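Local coordinates for effector protein HopAB2 (Pseudomonas syringae pv. tomato, PDB 3HGL), which serves in its whole form as a virulence factor suppressing plant immunity, and is recognised by the tomato resistance protein Pto, which interacts with the region described here, at residues H25-N28 with M29-A33; V44-N47 with I48-H52. All blocks are in the same frame, centred on the assembly; numbering follows the deposited sequence.

How the contacts relate
Contact 1 and contact 2 are each a run of consecutive helical turns: contact 1 belongs to helix 23-35, contact 2 to helix 43-52, the next helix along the chain. Their centres are about 13 Å apart, and contact 1 closes before contact 2 opens. The two helices touch through a polar junction, where Glu-45 OE2 meets Thr-26 OG1 at 2.7 Å and His-25 ND1 at 2.8 Å, both probable hydrogen bonds, and through Phe-49, whose CZ packs on Thr-26 CG2. In a chain with no strand, such helix-to-helix contacts shape the small five-helix domain that the plant kinase Pto recognises.

Contact 1: residues H25-N28 with M29-A33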
ATOM      1  N   HIS A  25      -6.467  -7.708  -2.357  1.00 25.81           N
ATOM      2  CA  HIS A  25      -5.689  -8.278  -1.259  1.00 24.34           C
ATOM      3  C   HIS A  25      -4.789  -7.193  -0.660  1.00 23.40           C
ATOM      4  O   HIS A  25      -4.605  -7.119   0.553  1.00 22.25           O
ATOM      5  CB  HIS A  25      -4.836  -9.456  -1.758  1.00 23.83           C
ATOM      6  CG  HIS A  25      -3.882  -9.995  -0.733  1.00 25.21           C
ATOM      7  ND1 HIS A  25      -2.602  -9.506  -0.575  1.00 24.92           N
ATOM      8  CD2 HIS A  25      -4.030 -10.964   0.201  1.00 25.65           C
ATOM      9  CE1 HIS A  25      -2.003 -10.149   0.411  1.00 25.02           C
ATOM     10  NE2 HIS A  25      -2.848 -11.039   0.900  1.00 26.38           N
ATOM     11  N   THR A  26      -4.238  -6.338  -1.514  1.00 24.05           N
ATOM     12  CA  THR A  26      -3.367  -5.275  -1.025  1.00 23.55           C
ATOM     13  C   THR A  26      -4.158  -4.343  -0.110  1.00 23.16           C
ATOM     14  O   THR A  26      -3.637  -3.877   0.900  1.00 21.54           O
ATOM     15  CB  THR A  26      -2.753  -4.472  -2.186  1.00 23.99           C
ATOM     16  OG1 THR A  26      -2.183  -5.384  -3.130  1.00 24.00           O
ATOM     17  CG2 THR A  26      -1.653  -3.538  -1.670  1.00 22.13           C
ATOM     18  N   ARG A  27      -5.417  -4.075  -0.455  1.00 23.21           N
ATOM     19  CA  ARG A  27      -6.244  -3.208   0.384  1.00 23.77           C
ATOM     20  C   ARG A  27      -6.385  -3.810   1.781  1.00 23.99           C
ATOM     21  O   ARG A  27      -6.301  -3.097   2.781  1.00 23.18           O
ATOM     22  CB  ARG A  27      -7.646  -3.021  -0.211  1.00 24.60           C
ATOM     23  CG  ARG A  27      -7.713  -2.185  -1.481  1.00 27.92           C
ATOM     24  CD  ARG A  27      -9.178  -1.869  -1.822  1.00 26.81           C
ATOM     25  NE  ARG A  27      -9.801  -1.061  -0.778  1.00 28.65           N
ATOM     26  CZ  ARG A  27     -11.107  -1.047  -0.522  1.00 31.15           C
ATOM     27  NH1 ARG A  27     -11.929  -1.801  -1.233  1.00 30.77           N
ATOM     28  NH2 ARG A  27     -11.594  -0.280   0.447  1.00 31.26           N
ATOM     29  N   ASN A  28      -6.616  -5.119   1.849  1.00 26.12           N
ATOM     30  CA  ASN A  28      -6.762  -5.794   3.142  1.00 27.35           C
ATOM     31  C   ASN A  28      -5.503  -5.690   3.973  1.00 27.63           C
ATOM     32  O   ASN A  28      -5.559  -5.408   5.173  1.00 26.40           O
ATOM     33  CB  ASN A  28      -7.071  -7.280   2.970  1.00 31.67           C
ATOM     34  CG  ASN A  28      -8.385  -7.527   2.291  1.00 33.45           C
ATOM     35  OD1 ASN A  28      -9.305  -6.722   2.389  1.00 34.76           O
ATOM     36  ND2 ASN A  28      -8.493  -8.664   1.604  1.00 36.34           N
HETATM   37  N   MSE A  29      -4.361  -5.944   3.344  1.00 28.17           N
HETATM   38  CA  MSE A  29      -3.093  -5.886   4.062  1.00 29.17           C
HETATM   39  C   MSE A  29      -2.765  -4.477   4.521  1.00 26.72           C
HETATM   40  O   MSE A  29      -2.286  -4.286   5.639  1.00 24.53           O
HETATM   41  CB  MSE A  29      -1.954  -6.419   3.191  1.00 33.07           C
HETATM   42  CG  MSE A  29      -1.904  -7.931   3.066  1.00 42.05           C
HETATM   43 SE   MSE A  29      -1.860  -8.805   4.789  1.00 53.28          SE
HETATM   44  CE  MSE A  29      -3.752  -9.138   4.933  1.00 52.42           C
ATOM     45  N   LEU A  30      -3.014  -3.490   3.660  1.00 23.92           N
ATOM     46  CA  LEU A  30      -2.730  -2.105   4.019  1.00 23.14           C
ATOM     47  C   LEU A  30      -3.600  -1.710   5.206  1.00 23.73           C
ATOM     48  O   LEU A  30      -3.150  -0.999   6.101  1.00 22.48           O
ATOM     49  CB  LEU A  30      -2.991  -1.162   2.832  1.00 22.18           C
ATOM     50  CG  LEU A  30      -2.759   0.345   3.075  1.00 23.52           C
ATOM     51  CD1 LEU A  30      -1.331   0.578   3.564  1.00 24.12           C
ATOM     52  CD2 LEU A  30      -3.036   1.137   1.777  1.00 23.20           C
ATOM     53  N   ARG A  31      -4.847  -2.179   5.210  1.00 23.86           N
ATOM     54  CA  ARG A  31      -5.763  -1.882   6.309  1.00 24.61           C
ATOM     55  C   ARG A  31      -5.195  -2.474   7.603  1.00 23.94           C
ATOM     56  O   ARG A  31      -5.188  -1.815   8.644  1.00 24.89           O
ATOM     57  CB  ARG A  31      -7.161  -2.458   6.027  1.00 24.50           C
ATOM     58  CG  ARG A  31      -8.140  -2.284   7.191  1.00 26.19           C
ATOM     59  CD  ARG A  31      -9.550  -2.772   6.845  1.00 28.48           C
ATOM     60  NE  ARG A  31     -10.072  -2.089   5.665  1.00 27.41           N
ATOM     61  CZ  ARG A  31     -10.171  -2.643   4.461  1.00 25.28           C
ATOM     62  NH1 ARG A  31      -9.796  -3.905   4.272  1.00 27.90           N
ATOM     63  NH2 ARG A  31     -10.609  -1.927   3.435  1.00 25.48           N
ATOM     64  N   ASN A  32      -4.722  -3.716   7.534  1.00 24.54           N
ATOM     65  CA  ASN A  32      -4.118  -4.379   8.697  1.00 26.66           C
ATOM     66  C   ASN A  32      -2.902  -3.597   9.185  1.00 26.22           C
ATOM     67  O   ASN A  32      -2.757  -3.333  10.382  1.00 26.90           O
ATOM     68  CB  ASN A  32      -3.653  -5.790   8.338  1.00 28.30           C
ATOM     69  CG  ASN A  32      -4.778  -6.800   8.344  1.00 31.47           C
ATOM     70  OD1 ASN A  32      -5.951  -6.448   8.424  1.00 29.02           O
ATOM     71  ND2 ASN A  32      -4.418  -8.074   8.256  1.00 34.50           N
ATOM     72  N   ALA A  33      -2.024  -3.237   8.254  1.00 26.09           N
ATOM     73  CA  ALA A  33      -0.812  -2.503   8.603  1.00 25.17           C
ATOM     74  C   ALA A  33      -1.129  -1.189   9.298  1.00 27.31           C
ATOM     75  O   ALA A  33      -0.530  -0.860  10.325  1.00 24.48           O
ATOM     76  CB  ALA A  33       0.022  -2.239   7.354  1.00 24.67           C
TER
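With its CG trans to the backbone N (chi1 173°), the His-25 side chain places its imidazole beside Met-29, one turn further along the helix. Met-29, a selenomethionine, swings CG to the side of its own backbone N (chi1 -76°), so that this methylene, rather than the selenium, makes the closest approach: CG lies 3.5 Å from His-25 CE1, at an oblique angle to the ring. SE is 5.1 Å from the ring centroid, also oblique. A flexible, unbranched side chain suits this place, because its bends at chi2 and chi3 carry the methyl back along the helix toward Asn-28.

On the more exposed flank, Arg-31 folds back at chi3 and brings its guanidinium over the preceding turn. NH1 gives a weak hydrogen bond to Asn-28 OD1 (3.4 Å), with the amide oxygen near the guanidinium plane and the two planar groups inclined by 52°. Arg-31 NH2 also comes within 3.6 Å of Arg-27 NH2, a like-charged approach that is probably somewhat unfavourable, eased by nearby solvent; the two guanidinium planes are steeply inclined and do not stack. Beneath these side chains the ordinary i to i+4 ladder runs unbroken, including Met-29 N to His-25 O (3.0 Å) and Leu-30 N to Thr-26 O (2.9 Å).

Helix 23-35 thus has differing flanks. Arg-27 and Leu-30 lie against Leu-75 of helix 66-80, Met-29 touches Phe-41 in the connection to the next helix, and His-25 and Thr-26 face helix 43-52.

Contact 2: residues V44-N47 with I48-H52; sequences VEQN and IFRQH
Phe-49 crowds against the preceding helical turn, its CD2 only 3.0 Å from Glu-45 O, which lies at the ring edge near its plane. The same carbonyl accepts the nearly straight hydrogen bond from Phe-49 N (2.8 Å, 177°), so one oxygen serves the backbone and borders the aromatic ring. Ile-48 lies close as well: with CG1 on the side of its backbone N (chi1 -67°), that methylene comes within 3.2 Å of Val-44 O, and CD1 reaches Val-44 CG1 at 3.9 Å, the two aliphatic side chains lying alongside and pointing the same way. Ile-48 and Phe-49, both buried, suit the inward side because they fill it with hydrocarbon, while Val-44 sits nearer its margin.

The more exposed flank is looser and polar. Gln-46 and Arg-50 run side by side, and the amide lies over one face of the guanidinium, with Gln-46 CD 4.0 Å above its centre and the planes 13° apart. Long, extended side chains suit such stacking, but it buries Arg-50 NE, for which the model has no hydrogen-bond partner. Farther round, a water bridges successive turns, donating to Asn-47 O (3.0 Å) and accepting from Gln-51 NE2 (2.9 Å). A two-ended amide suits this place, since Gln-51 OE1 accepts a hydrogen bond from Gln-15 NE2 of helix 5-18.

Within the fold, Ile-48 and Phe-49 rest on Leu-16 of helix 5-18, while Phe-49 stacks with Phe-41 and touches Met-56 of helix 56-59. Glu-45 turns instead toward helix 23-35, while its OE1 accepts the backbone N-H of Ser-42 just before the helix.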
ATOM      1  N   VAL A  44       5.474  -9.958  -3.971  1.00 32.96           N
ATOM      2  CA  VAL A  44       5.366  -8.820  -4.879  1.00 33.26           C
ATOM      3  C   VAL A  44       5.019  -7.535  -4.119  1.00 31.53           C
ATOM      4  O   VAL A  44       5.665  -6.501  -4.310  1.00 31.03           O
ATOM      5  CB  VAL A  44       4.302  -9.077  -5.970  1.00 33.70           C
ATOM      6  CG1 VAL A  44       4.040  -7.804  -6.761  1.00 34.21           C
ATOM      7  CG2 VAL A  44       4.784 -10.175  -6.910  1.00 35.83           C
ATOM      8  N   GLU A  45       4.007  -7.603  -3.255  1.00 29.11           N
ATOM      9  CA  GLU A  45       3.592  -6.434  -2.481  1.00 29.41           C
ATOM     10  C   GLU A  45       4.711  -5.935  -1.575  1.00 29.50           C
ATOM     11  O   GLU A  45       4.989  -4.738  -1.513  1.00 28.31           O
ATOM     12  CB  GLU A  45       2.362  -6.760  -1.620  1.00 27.33           C
ATOM     13  CG  GLU A  45       1.147  -7.226  -2.416  1.00 28.14           C
ATOM     14  CD  GLU A  45       0.018  -7.749  -1.537  1.00 28.36           C
ATOM     15  OE1 GLU A  45       0.314  -8.347  -0.482  1.00 25.99           O
ATOM     16  OE2 GLU A  45      -1.162  -7.579  -1.914  1.00 26.71           O
ATOM     17  N   GLN A  46       5.349  -6.861  -0.866  1.00 30.16           N
ATOM     18  CA  GLN A  46       6.419  -6.492   0.044  1.00 31.85           C
ATOM     19  C   GLN A  46       7.540  -5.782  -0.700  1.00 30.93           C
ATOM     20  O   GLN A  46       8.018  -4.744  -0.257  1.00 30.28           O
ATOM     21  CB  GLN A  46       6.966  -7.732   0.753  1.00 34.61           C
ATOM     22  CG  GLN A  46       7.999  -7.416   1.817  1.00 40.83           C
ATOM     23  CD  GLN A  46       8.384  -8.632   2.630  1.00 45.55           C
ATOM     24  OE1 GLN A  46       8.908  -9.611   2.095  1.00 48.42           O
ATOM     25  NE2 GLN A  46       8.122  -8.580   3.932  1.00 48.77           N
ATOM     26  N   ASN A  47       7.951  -6.345  -1.831  1.00 30.16           N
ATOM     27  CA  ASN A  47       9.020  -5.752  -2.633  1.00 31.32           C
ATOM     28  C   ASN A  47       8.648  -4.328  -3.051  1.00 30.28           C
ATOM     29  O   ASN A  47       9.471  -3.409  -2.985  1.00 29.51           O
ATOM     30  CB  ASN A  47       9.282  -6.614  -3.873  1.00 32.88           C
ATOM     31  CG  ASN A  47      10.415  -6.075  -4.732  1.00 35.91           C
ATOM     32  OD1 ASN A  47      10.210  -5.703  -5.888  1.00 36.09           O
ATOM     33  ND2 ASN A  47      11.615  -6.031  -4.168  1.00 33.49           N
ATOM     34  N   ILE A  48       7.397  -4.146  -3.463  1.00 27.47           N
ATOM     35  CA  ILE A  48       6.921  -2.833  -3.883  1.00 27.08           C
ATOM     36  C   ILE A  48       6.834  -1.847  -2.719  1.00 27.42           C
ATOM     37  O   ILE A  48       7.374  -0.744  -2.791  1.00 26.58           O
ATOM     38  CB  ILE A  48       5.539  -2.940  -4.566  1.00 26.89           C
ATOM     39  CG1 ILE A  48       5.687  -3.689  -5.896  1.00 26.04           C
ATOM     40  CG2 ILE A  48       4.945  -1.545  -4.783  1.00 26.77           C
ATOM     41  CD1 ILE A  48       4.380  -3.954  -6.618  1.00 28.01           C
ATOM     42  N   PHE A  49       6.164  -2.241  -1.641  1.00 27.98           N
ATOM     43  CA  PHE A  49       6.027  -1.362  -0.483  1.00 29.42           C
ATOM     44  C   PHE A  49       7.360  -0.928   0.131  1.00 30.88           C
ATOM     45  O   PHE A  49       7.471   0.186   0.647  1.00 29.89           O
ATOM     46  CB  PHE A  49       5.136  -2.022   0.578  1.00 30.26           C
ATOM     47  CG  PHE A  49       3.659  -1.885   0.292  1.00 32.33           C
ATOM     48  CD1 PHE A  49       2.855  -1.083   1.097  1.00 34.15           C
ATOM     49  CD2 PHE A  49       3.083  -2.534  -0.796  1.00 36.23           C
ATOM     50  CE1 PHE A  49       1.496  -0.928   0.824  1.00 35.91           C
ATOM     51  CE2 PHE A  49       1.720  -2.387  -1.081  1.00 37.20           C
ATOM     52  CZ  PHE A  49       0.926  -1.582  -0.270  1.00 34.95           C
ATOM     53  N   ARG A  50       8.373  -1.787   0.080  1.00 30.93           N
ATOM     54  CA  ARG A  50       9.666  -1.404   0.637  1.00 32.72           C
ATOM     55  C   ARG A  50      10.279  -0.227  -0.121  1.00 30.74           C
ATOM     56  O   ARG A  50      11.039   0.553   0.447  1.00 31.23           O
ATOM     57  CB  ARG A  50      10.626  -2.598   0.649  1.00 35.84           C
ATOM     58  CG  ARG A  50      10.408  -3.498   1.859  1.00 42.26           C
ATOM     59  CD  ARG A  50      11.340  -4.703   1.883  1.00 48.21           C
ATOM     60  NE  ARG A  50      11.207  -5.445   3.136  1.00 52.50           N
ATOM     61  CZ  ARG A  50      11.784  -6.618   3.382  1.00 54.68           C
ATOM     62  NH1 ARG A  50      12.538  -7.197   2.458  1.00 56.48           N
ATOM     63  NH2 ARG A  50      11.602  -7.213   4.554  1.00 55.66           N
ATOM     64  N   GLN A  51       9.933  -0.094  -1.399  1.00 29.23           N
ATOM     65  CA  GLN A  51      10.438   1.006  -2.224  1.00 30.52           C
ATOM     66  C   GLN A  51       9.792   2.344  -1.851  1.00 29.46           C
ATOM     67  O   GLN A  51      10.394   3.408  -2.024  1.00 30.51           O
ATOM     68  CB  GLN A  51      10.142   0.733  -3.703  1.00 29.28           C
ATOM     69  CG  GLN A  51      10.910  -0.419  -4.309  1.00 28.48           C
ATOM     70  CD  GLN A  51      10.375  -0.819  -5.675  1.00 30.24           C
ATOM     71  OE1 GLN A  51       9.632  -0.067  -6.314  1.00 30.25           O
ATOM     72  NE2 GLN A  51      10.760  -2.005  -6.133  1.00 28.95           N
ATOM     73  N   HIS A  52       8.568   2.278  -1.338  1.00 28.52           N
ATOM     74  CA  HIS A  52       7.792   3.467  -0.989  1.00 28.39           C
ATOM     75  C   HIS A  52       7.691   3.785   0.501  1.00 29.34           C
ATOM     76  O   HIS A  52       7.379   4.910   0.878  1.00 29.76           O
ATOM     77  CB  HIS A  52       6.395   3.320  -1.599  1.00 26.47           C
ATOM     78  CG  HIS A  52       6.420   3.127  -3.084  1.00 24.58           C
ATOM     79  ND1 HIS A  52       6.636   4.166  -3.960  1.00 24.89           N
ATOM     80  CD2 HIS A  52       6.339   2.008  -3.841  1.00 24.97           C
ATOM     81  CE1 HIS A  52       6.690   3.698  -5.194  1.00 26.25           C
ATOM     82  NE2 HIS A  52       6.514   2.390  -5.149  1.00 25.96           N
TER
HETATM   83  O   HOH W   1      12.260  -3.299  -3.978  1.00 54.63           O